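Long-range contact in Obg-like ATPase 1 (Schizosaccharomyces pombe, PDB 1NI3), which hydrolyses ATP, and GTP less efficiently, and negatively regulates the G2/M transition of the cell cycle: residues T327-A332 / K375-E380. Residues are numbered along the deposited sequence; the frame is centred on the assembly and turned at random.
Sequences TKAPQA and KEYVME
In the TGS domain, a ubiquitin-like beta-grasp module, the entrance to helix 329-336 is tied to the loop joining strands 372-374 and 384-386, illustrating how a single beta bridge can join two segments that form no regular sheet together. K328 and V378 make a non-hydrogen-bonded antiparallel pair, flanked by two backbone bonds: A329 N gives its proton to Y377 O (2.6 Å), and M379 N donates to T327 O (2.9 Å). A water lies within hydrogen-bonding distance of both T327 O (2.9 Å) and M379 O (2.8 Å), beside the second of these bonds.

Next to the bridge, apolar side chains pack together. Selenomethionine M379 is bent at both chi2 (-66°) and chi3 (-90°), which folds its chain back against A329 and A332: M379 CG meets A332 CB at 3.5 Å and M379 SE reaches A329 CB at 4.0 Å. A329 CB also approaches the edge of the Y377 ring, near its plane, at CD2. On the far side of A329, the CG and CD corner of P330 rests on the backbone of K375, and F344 touches both residues.

The side chains of the bridged pair touch as they cross at an angle, K328 CG lying against V378 CG1; a bend at chi3 (-72°) then turns the lysine's end to E376, where K328 NZ and E376 OE1 form a salt bridge at 3.3 Å whose hydrogen bond is weak. The Y377 hydroxyl lies within reach of the carboxylates of both E380 and D383, the latter in the loop ahead of strand 384-386.

The chemistry is therefore layered: main-chain amides and carbonyls set the register, buried apolar groups fill the helix side, and the K328-E376 pair lies toward solvent, where water would be expected to screen its charges.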
# COMPACT_ATOMS: atom_id res chain seq x y z
N THR A 327 9.28 -6.87 12.39
CA THR A 327 8.81 -8.05 13.06
C THR A 327 9.93 -8.95 13.53
O THR A 327 10.97 -9.08 12.88
CB THR A 327 7.87 -8.85 12.16
OG1 THR A 327 6.84 -7.98 11.69
CG2 THR A 327 7.24 -9.99 12.93
N LYS A 328 9.71 -9.59 14.68
CA LYS A 328 10.71 -10.48 15.24
C LYS A 328 10.37 -11.95 15.03
O LYS A 328 9.20 -12.35 15.07
CB LYS A 328 10.92 -10.16 16.72
CG LYS A 328 11.88 -8.98 16.96
CD LYS A 328 12.07 -8.64 18.45
CE LYS A 328 10.82 -7.99 19.05
NZ LYS A 328 10.97 -7.69 20.50
N ALA A 329 11.41 -12.73 14.79
CA ALA A 329 11.33 -14.16 14.54
C ALA A 329 10.11 -14.89 15.09
O ALA A 329 9.35 -15.48 14.33
CB ALA A 329 12.60 -14.83 15.03
N PRO A 330 9.89 -14.86 16.42
CA PRO A 330 8.72 -15.56 16.94
C PRO A 330 7.44 -15.19 16.19
O PRO A 330 6.76 -16.06 15.63
CB PRO A 330 8.68 -15.15 18.41
CG PRO A 330 10.13 -14.95 18.73
CD PRO A 330 10.63 -14.20 17.51
N GLN A 331 7.11 -13.90 16.17
CA GLN A 331 5.91 -13.43 15.48
C GLN A 331 5.92 -13.88 14.03
O GLN A 331 4.93 -14.40 13.53
CB GLN A 331 5.83 -11.90 15.55
CG GLN A 331 5.72 -11.35 16.96
CD GLN A 331 7.02 -11.48 17.73
OE1 GLN A 331 7.02 -11.74 18.93
NE2 GLN A 331 8.14 -11.26 17.04
N ALA A 332 7.05 -13.66 13.36
CA ALA A 332 7.20 -14.04 11.96
C ALA A 332 6.78 -15.49 11.76
O ALA A 332 6.05 -15.82 10.83
CB ALA A 332 8.65 -13.88 11.53
N LYS A 375 14.42 -15.51 20.21
CA LYS A 375 13.28 -14.61 20.33
C LYS A 375 13.58 -13.15 20.02
O LYS A 375 12.74 -12.45 19.47
CB LYS A 375 12.66 -14.74 21.73
CG LYS A 375 12.02 -16.10 21.97
CD LYS A 375 11.49 -16.26 23.39
CE LYS A 375 12.61 -16.55 24.39
NZ LYS A 375 12.09 -16.81 25.76
N GLU A 376 14.78 -12.68 20.35
CA GLU A 376 15.11 -11.29 20.09
C GLU A 376 15.77 -11.06 18.75
O GLU A 376 16.84 -10.46 18.67
CB GLU A 376 16.00 -10.73 21.20
CG GLU A 376 15.33 -10.70 22.57
CD GLU A 376 13.91 -10.18 22.51
OE1 GLU A 376 13.65 -9.20 21.77
OE2 GLU A 376 13.05 -10.74 23.22
N TYR A 377 15.14 -11.54 17.69
CA TYR A 377 15.68 -11.36 16.35
C TYR A 377 14.67 -10.76 15.40
O TYR A 377 13.60 -11.33 15.17
CB TYR A 377 16.16 -12.69 15.76
CG TYR A 377 16.62 -12.56 14.32
CD1 TYR A 377 17.81 -11.90 14.00
CD2 TYR A 377 15.84 -13.05 13.26
CE1 TYR A 377 18.22 -11.74 12.69
CE2 TYR A 377 16.25 -12.88 11.93
CZ TYR A 377 17.44 -12.22 11.65
OH TYR A 377 17.85 -12.02 10.35
N VAL A 378 15.01 -9.60 14.84
CA VAL A 378 14.14 -8.95 13.88
C VAL A 378 14.49 -9.53 12.52
O VAL A 378 15.65 -9.45 12.09
CB VAL A 378 14.32 -7.42 13.86
CG1 VAL A 378 13.68 -6.81 15.09
CG2 VAL A 378 15.80 -7.08 13.81
N MSE A 379 13.50 -10.12 11.87
CA MSE A 379 13.69 -10.73 10.56
C MSE A 379 14.31 -9.75 9.58
O MSE A 379 14.18 -8.53 9.72
CB MSE A 379 12.35 -11.22 10.01
CG MSE A 379 11.61 -12.19 10.91
SE MSE A 379 12.55 -13.87 11.11
CE MSE A 379 11.80 -14.87 9.63
N GLU A 380 14.98 -10.29 8.57
CA GLU A 380 15.59 -9.45 7.57
C GLU A 380 14.98 -9.80 6.22
O GLU A 380 14.85 -10.97 5.86
CB GLU A 380 17.10 -9.66 7.58
CG GLU A 380 17.74 -9.25 8.91
CD GLU A 380 19.23 -9.55 8.97
OE1 GLU A 380 19.98 -9.10 8.08
OE2 GLU A 380 19.64 -10.24 9.93
O HOH W 1 11.54 -7.71 10.35